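Local coordinates for protein isoprenyl transferase (Helicobacter pylori, PDB 2D2R) that probably catalyses the magnesium-dependent condensation of isopentenyl diphosphate with allylic pyrophosphates, as expected of a homodimeric undecaprenyl pyrophosphate synthase, at residues 106-111 with 178-183; 100-105 with 130-135. One frame throughout, in Å; residues are numbered along the deposited sequence.

Both contacts lie on strand 104-108, at one edge of the parallel sheet within this chain. From the N terminus, the chain leaves helix 80-100, passes through 100-105 into strand 104-108, and turns at 109-111 toward helix 116-129. Interaction 2 closes the shorter loop, when 130-135 comes back from that helix to lead into strand 136-140. Interaction 1 closes a longer one, which takes in helix 116-129, strand 136-140 and helices 145-158 and 171-175, when 178-183 meets the later half of the same edge strand. The two loops cross rather than nest, and their centres lie about 16 Å apart.

Interaction 1: 106-111 with 178-183; sequences RAIGDL and LDTRNL
Arg106 reaches across to 178-183 and sets a single guanidinium nitrogen, NH2, between two backbone carbonyls. One is the O of Asp179, in the guanidinium plane and 3.0 Å from NH2, with an N-H...O angle of 161°. The other is the O of Arg181; at 2.5 Å from NH2 the bond is shorter than usual and its exact length is doubtful. An extended chain, with CG anti to the backbone N (chi1 -162°), carries the group this far. In return, Asp179 OD1 accepts the backbone N of Gly109 at 2.7 Å, on the anti side and somewhat out of the carboxylate plane, and the same oxygen forms a salt bridge with Arg151 of helix 145-158.

Two overlapping beta turns, type I from Leu178 to Arg181 and type II from Thr180 to Leu183, present the two carbonyls to Arg106. They lie against strand 104-108, an outermost strand of the parallel sheet within this chain, in which Arg106 and Ile108 point to the same side while Ala107 turns the other way, toward helix 116-129.

Carbon packing surrounds these bonds. Leu183 covers one face of the guanidinium, its CG 3.8 Å above the plane and offset toward the rim, while CD2 lies 3.5 Å from Arg106 NH1. Ile108 brings its CG2 branch to 3.5 Å from Asp179 CB. Its other branch ends in CD1, 4.0 Å from the methyl CG2 of Thr180, whose hydroxyl bonds instead to Gln205.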
loop_
_atom_site.group_PDB
_atom_site.type_symbol
_atom_site.label_atom_id
_atom_site.label_comp_id
_atom_site.label_asym_id
_atom_site.label_seq_id
_atom_site.Cartn_x
_atom_site.Cartn_y
_atom_site.Cartn_z
ATOM N N ARG A 106 14.821 0.958 -16.582
ATOM C CA ARG A 106 13.897 2.055 -16.398
ATOM C C ARG A 106 14.063 2.643 -15.005
ATOM O O ARG A 106 14.281 1.911 -14.060
ATOM C CB ARG A 106 12.471 1.552 -16.608
ATOM C CG ARG A 106 11.447 2.640 -16.869
ATOM C CD ARG A 106 10.296 2.089 -17.762
ATOM N NE ARG A 106 9.066 2.821 -17.499
ATOM C CZ ARG A 106 7.890 2.552 -18.058
ATOM N NH1 ARG A 106 7.771 1.566 -18.936
ATOM N NH2 ARG A 106 6.820 3.259 -17.709
ATOM N N ALA A 107 14.037 3.966 -14.914
ATOM C CA ALA A 107 14.114 4.680 -13.642
ATOM C C ALA A 107 12.753 5.313 -13.348
ATOM O O ALA A 107 12.077 5.795 -14.278
ATOM C CB ALA A 107 15.155 5.811 -13.728
ATOM N N ILE A 108 12.354 5.300 -12.067
ATOM C CA ILE A 108 11.137 5.947 -11.623
ATOM C C ILE A 108 11.503 6.744 -10.392
ATOM O O ILE A 108 12.448 6.424 -9.670
ATOM C CB ILE A 108 9.968 4.934 -11.324
ATOM C CG1 ILE A 108 10.303 3.966 -10.191
ATOM C CG2 ILE A 108 9.635 4.172 -12.608
ATOM C CD1 ILE A 108 9.143 2.968 -9.882
ATOM N N GLY A 109 10.786 7.826 -10.176
ATOM C CA GLY A 109 11.087 8.676 -9.057
ATOM C C GLY A 109 11.121 10.067 -9.625
ATOM O O GLY A 109 10.890 10.250 -10.823
ATOM N N ASP A 110 11.389 11.039 -8.774
ATOM C CA ASP A 110 11.482 12.429 -9.176
ATOM C C ASP A 110 12.901 12.740 -9.725
ATOM O O ASP A 110 13.754 13.225 -8.970
ATOM C CB ASP A 110 11.249 13.288 -7.955
ATOM C CG ASP A 110 11.048 14.739 -8.288
ATOM O OD1 ASP A 110 11.252 15.160 -9.463
ATOM O OD2 ASP A 110 10.691 15.461 -7.336
ATOM N N LEU A 111 13.120 12.483 -11.008
ATOM C CA LEU A 111 14.425 12.703 -11.628
ATOM C C LEU A 111 14.811 14.177 -11.783
ATOM O O LEU A 111 15.980 14.496 -11.993
ATOM C CB LEU A 111 14.464 12.006 -12.979
ATOM C CG LEU A 111 13.875 10.592 -12.891
ATOM C CD1 LEU A 111 14.204 9.813 -14.183
ATOM C CD2 LEU A 111 14.429 9.849 -11.657
ATOM N N LEU A 178 1.505 7.725 -14.453
ATOM C CA LEU A 178 2.439 7.380 -13.361
ATOM C C LEU A 178 3.760 7.018 -14.025
ATOM O O LEU A 178 3.757 6.686 -15.195
ATOM C CB LEU A 178 1.908 6.171 -12.578
ATOM C CG LEU A 178 0.697 6.604 -11.702
ATOM C CD1 LEU A 178 0.036 5.419 -11.098
ATOM C CD2 LEU A 178 1.192 7.549 -10.584
ATOM N N ASP A 179 4.865 7.094 -13.291
ATOM C CA ASP A 179 6.215 6.738 -13.832
ATOM C C ASP A 179 6.203 5.309 -14.378
ATOM O O ASP A 179 6.964 4.951 -15.273
ATOM C CB ASP A 179 7.266 6.789 -12.704
ATOM C CG ASP A 179 7.466 8.165 -12.125
ATOM O OD1 ASP A 179 8.270 8.282 -11.162
ATOM O OD2 ASP A 179 6.852 9.158 -12.588
ATOM N N THR A 180 5.334 4.466 -13.829
ATOM C CA THR A 180 5.223 3.046 -14.194
ATOM C C THR A 180 4.263 2.766 -15.351
ATOM O O THR A 180 3.929 1.619 -15.607
ATOM C CB THR A 180 4.684 2.227 -12.978
ATOM O OG1 THR A 180 3.510 2.895 -12.503
ATOM C CG2 THR A 180 5.691 2.207 -11.829
ATOM N N ARG A 181 3.789 3.785 -16.029
ATOM C CA ARG A 181 2.844 3.535 -17.105
ATOM C C ARG A 181 3.338 2.392 -18.020
ATOM O O ARG A 181 4.558 2.246 -18.276
ATOM C CB ARG A 181 2.637 4.826 -17.896
ATOM C CG ARG A 181 3.866 5.319 -18.614
ATOM C CD ARG A 181 3.560 6.710 -19.121
ATOM N NE ARG A 181 2.801 6.698 -20.383
ATOM C CZ ARG A 181 3.344 6.458 -21.590
ATOM N NH1 ARG A 181 4.648 6.202 -21.717
ATOM N NH2 ARG A 181 2.583 6.477 -22.682
ATOM N N ASN A 182 2.408 1.562 -18.472
ATOM C CA ASN A 182 2.758 0.459 -19.364
ATOM C C ASN A 182 3.467 -0.721 -18.697
ATOM O O ASN A 182 3.759 -1.714 -19.359
ATOM C CB ASN A 182 3.617 0.967 -20.540
ATOM C CG ASN A 182 2.964 2.110 -21.295
ATOM O OD1 ASN A 182 1.755 2.104 -21.560
ATOM N ND2 ASN A 182 3.765 3.095 -21.650
ATOM N N LEU A 183 3.777 -0.640 -17.402
ATOM C CA LEU A 183 4.369 -1.810 -16.768
ATOM C C LEU A 183 3.147 -2.542 -16.194
ATOM O O LEU A 183 2.099 -1.934 -15.995
ATOM C CB LEU A 183 5.310 -1.420 -15.632
ATOM C CG LEU A 183 6.516 -0.547 -16.020
ATOM C CD1 LEU A 183 7.273 -0.145 -14.739
ATOM C CD2 LEU A 183 7.426 -1.322 -16.999
#

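Interaction 2: 100-105 with 130-135; sequences DNNIRF and RHFKDF
Arg130, the first residue after helix 116-129, offers mainly its backbone to Arg104. The Arg104 side chain is extended from CG to NE, every torsion near 180°, and lays its guanidinium over the main chain of Arg130: NE comes within 3.5 Å of Arg130 CA, and the carbonyl O of Arg130 stands over the centre of a guanidinium face, 3.9 Å above the plane. This is contact between a flat cationic group and the main chain, with the two arginine side chains crossing obliquely beyond it.

Phe132 follows, turned in toward 100-105. The edge of its ring is pressed against the main chain at Asn102 and Ile103; CD2 lies 3.2 Å from Asn102 C. Asn102 brings ND2 over one ring face, 3.9 Å above the plane and toward the rim, with the amide and ring planes inclined at 45°. On the carbonyl side of the residue, Phe132 O is buried without a polar partner, set against the aliphatic part of Arg104, whose CD is 3.2 Å from it.

At Phe135 the backbone takes over. Its O accepts Arg104 N at 3.1 Å in a nearly straight bond (164°). A first torsion near 180° (chi1 174°) swings the Phe135 ring alongside the Ile103 side chain, pointing the same way, and Ile103 CD1 meets ring atom CE2 edge-on at 3.5 Å. Ala56 of helix 37-56 touches both side chains. Arg104 is backbone-bonded to Phe135 and to Gln137, as in the parallel pairing of strands 104-108 and 136-140, which helix 116-129 connects as a classic beta-alpha-beta crossover.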
loop_
_atom_site.group_PDB
_atom_site.type_symbol
_atom_site.label_atom_id
_atom_site.label_comp_id
_atom_site.label_asym_id
_atom_site.label_seq_id
_atom_site.Cartn_x
_atom_site.Cartn_y
_atom_site.Cartn_z
ATOM N N ASP A 100 24.389 -7.409 -21.623
ATOM C CA ASP A 100 24.786 -8.799 -21.590
ATOM C C ASP A 100 23.736 -9.814 -21.175
ATOM O O ASP A 100 23.863 -10.997 -21.510
ATOM C CB ASP A 100 26.015 -8.963 -20.713
ATOM C CG ASP A 100 27.292 -8.517 -21.412
ATOM O OD1 ASP A 100 27.340 -7.380 -21.935
ATOM O OD2 ASP A 100 28.251 -9.312 -21.438
ATOM N N ASN A 101 22.699 -9.382 -20.454
ATOM C CA ASN A 101 21.666 -10.325 -20.043
ATOM C C ASN A 101 20.325 -9.984 -20.654
ATOM O O ASN A 101 19.315 -10.558 -20.278
ATOM C CB ASN A 101 21.535 -10.338 -18.530
ATOM C CG ASN A 101 22.839 -10.636 -17.843
ATOM O OD1 ASN A 101 23.075 -11.753 -17.401
ATOM N ND2 ASN A 101 23.702 -9.635 -17.753
ATOM N N ASN A 102 20.315 -9.056 -21.600
ATOM C CA ASN A 102 19.061 -8.656 -22.233
ATOM C C ASN A 102 18.074 -8.179 -21.158
ATOM O O ASN A 102 17.064 -8.837 -20.882
ATOM C CB ASN A 102 18.451 -9.832 -23.000
ATOM C CG ASN A 102 19.037 -9.999 -24.389
ATOM O OD1 ASN A 102 18.547 -10.824 -25.179
ATOM N ND2 ASN A 102 20.077 -9.216 -24.707
ATOM N N ILE A 103 18.393 -7.028 -20.565
ATOM C CA ILE A 103 17.595 -6.429 -19.506
ATOM C C ILE A 103 17.325 -4.958 -19.785
ATOM O O ILE A 103 18.231 -4.139 -19.798
ATOM C CB ILE A 103 18.317 -6.548 -18.133
ATOM C CG1 ILE A 103 18.456 -8.020 -17.760
ATOM C CG2 ILE A 103 17.569 -5.707 -17.043
ATOM C CD1 ILE A 103 18.884 -8.273 -16.317
ATOM N N ARG A 104 16.065 -4.619 -20.010
ATOM C CA ARG A 104 15.713 -3.226 -20.261
ATOM C C ARG A 104 15.801 -2.410 -18.966
ATOM O O ARG A 104 15.415 -2.908 -17.913
ATOM C CB ARG A 104 14.310 -3.144 -20.811
ATOM C CG ARG A 104 13.917 -1.756 -21.085
ATOM C CD ARG A 104 12.623 -1.691 -21.814
ATOM N NE ARG A 104 12.379 -0.299 -22.115
ATOM C CZ ARG A 104 11.311 0.158 -22.754
ATOM N NH1 ARG A 104 10.346 -0.683 -23.173
ATOM N NH2 ARG A 104 11.225 1.459 -22.993
ATOM N N PHE A 105 16.276 -1.160 -19.048
ATOM C CA PHE A 105 16.408 -0.334 -17.868
ATOM C C PHE A 105 15.412 0.803 -17.755
ATOM O O PHE A 105 15.165 1.533 -18.693
ATOM C CB PHE A 105 17.824 0.240 -17.778
ATOM C CG PHE A 105 17.998 1.265 -16.688
ATOM C CD1 PHE A 105 18.031 0.881 -15.339
ATOM C CD2 PHE A 105 18.107 2.616 -17.005
ATOM C CE1 PHE A 105 18.171 1.834 -14.338
ATOM C CE2 PHE A 105 18.246 3.582 -16.008
ATOM C CZ PHE A 105 18.278 3.183 -14.668
ATOM N N ARG A 130 16.107 0.288 -24.264
ATOM C CA ARG A 130 14.694 0.294 -24.653
ATOM C C ARG A 130 14.368 -0.754 -25.677
ATOM O O ARG A 130 13.231 -0.866 -26.097
ATOM C CB ARG A 130 14.298 1.636 -25.258
ATOM C CG ARG A 130 14.919 1.858 -26.635
ATOM C CD ARG A 130 14.082 2.772 -27.515
ATOM N NE ARG A 130 14.001 4.131 -26.994
ATOM C CZ ARG A 130 14.962 5.043 -27.115
ATOM N NH1 ARG A 130 16.091 4.733 -27.749
ATOM N NH2 ARG A 130 14.793 6.267 -26.606
ATOM N N HIS A 131 15.374 -1.504 -26.091
ATOM C CA HIS A 131 15.216 -2.517 -27.106
ATOM C C HIS A 131 14.742 -3.834 -26.587
ATOM O O HIS A 131 14.040 -4.575 -27.284
ATOM C CB HIS A 131 16.540 -2.725 -27.823
ATOM C CG HIS A 131 16.928 -1.573 -28.689
ATOM N ND1 HIS A 131 16.066 -1.025 -29.618
ATOM C CD2 HIS A 131 18.094 -0.896 -28.807
ATOM C CE1 HIS A 131 16.687 -0.064 -30.276
ATOM N NE2 HIS A 131 17.919 0.035 -29.805
ATOM N N PHE A 132 15.141 -4.141 -25.366
ATOM C CA PHE A 132 14.752 -5.397 -24.768
ATOM C C PHE A 132 13.289 -5.313 -24.317
ATOM O O PHE A 132 12.888 -4.360 -23.649
ATOM C CB PHE A 132 15.729 -5.703 -23.638
ATOM C CG PHE A 132 17.175 -5.571 -24.053
ATOM C CD1 PHE A 132 17.519 -5.408 -25.404
ATOM C CD2 PHE A 132 18.191 -5.597 -23.110
ATOM C CE1 PHE A 132 18.847 -5.267 -25.805
ATOM C CE2 PHE A 132 19.527 -5.460 -23.499
ATOM C CZ PHE A 132 19.852 -5.294 -24.851
ATOM N N LYS A 133 12.478 -6.290 -24.719
ATOM C CA LYS A 133 11.065 -6.274 -24.367
ATOM C C LYS A 133 10.588 -7.408 -23.458
ATOM O O LYS A 133 9.488 -7.344 -22.923
ATOM C CB LYS A 133 10.224 -6.220 -25.641
ATOM C CG LYS A 133 10.827 -6.974 -26.812
ATOM C CD LYS A 133 10.191 -6.501 -28.112
ATOM C CE LYS A 133 10.836 -7.128 -29.337
ATOM N NZ LYS A 133 12.314 -6.877 -29.394
ATOM N N ASP A 134 11.415 -8.424 -23.247
ATOM C CA ASP A 134 10.996 -9.516 -22.379
ATOM C C ASP A 134 11.036 -9.192 -20.877
ATOM O O ASP A 134 10.007 -9.282 -20.206
ATOM C CB ASP A 134 11.824 -10.761 -22.672
ATOM C CG ASP A 134 11.701 -11.209 -24.128
ATOM O OD1 ASP A 134 10.546 -11.323 -24.622
ATOM O OD2 ASP A 134 12.759 -11.438 -24.771
ATOM N N PHE A 135 12.202 -8.786 -20.369
ATOM C CA PHE A 135 12.388 -8.473 -18.952
ATOM C C PHE A 135 12.832 -7.035 -18.742
ATOM O O PHE A 135 13.689 -6.537 -19.483
ATOM C CB PHE A 135 13.444 -9.427 -18.349
ATOM C CG PHE A 135 13.850 -9.122 -16.917
ATOM C CD1 PHE A 135 13.009 -9.436 -15.846
ATOM C CD2 PHE A 135 15.119 -8.599 -16.636
ATOM C CE1 PHE A 135 13.427 -9.243 -14.508
ATOM C CE2 PHE A 135 15.555 -8.401 -15.323
ATOM C CZ PHE A 135 14.701 -8.728 -14.248
#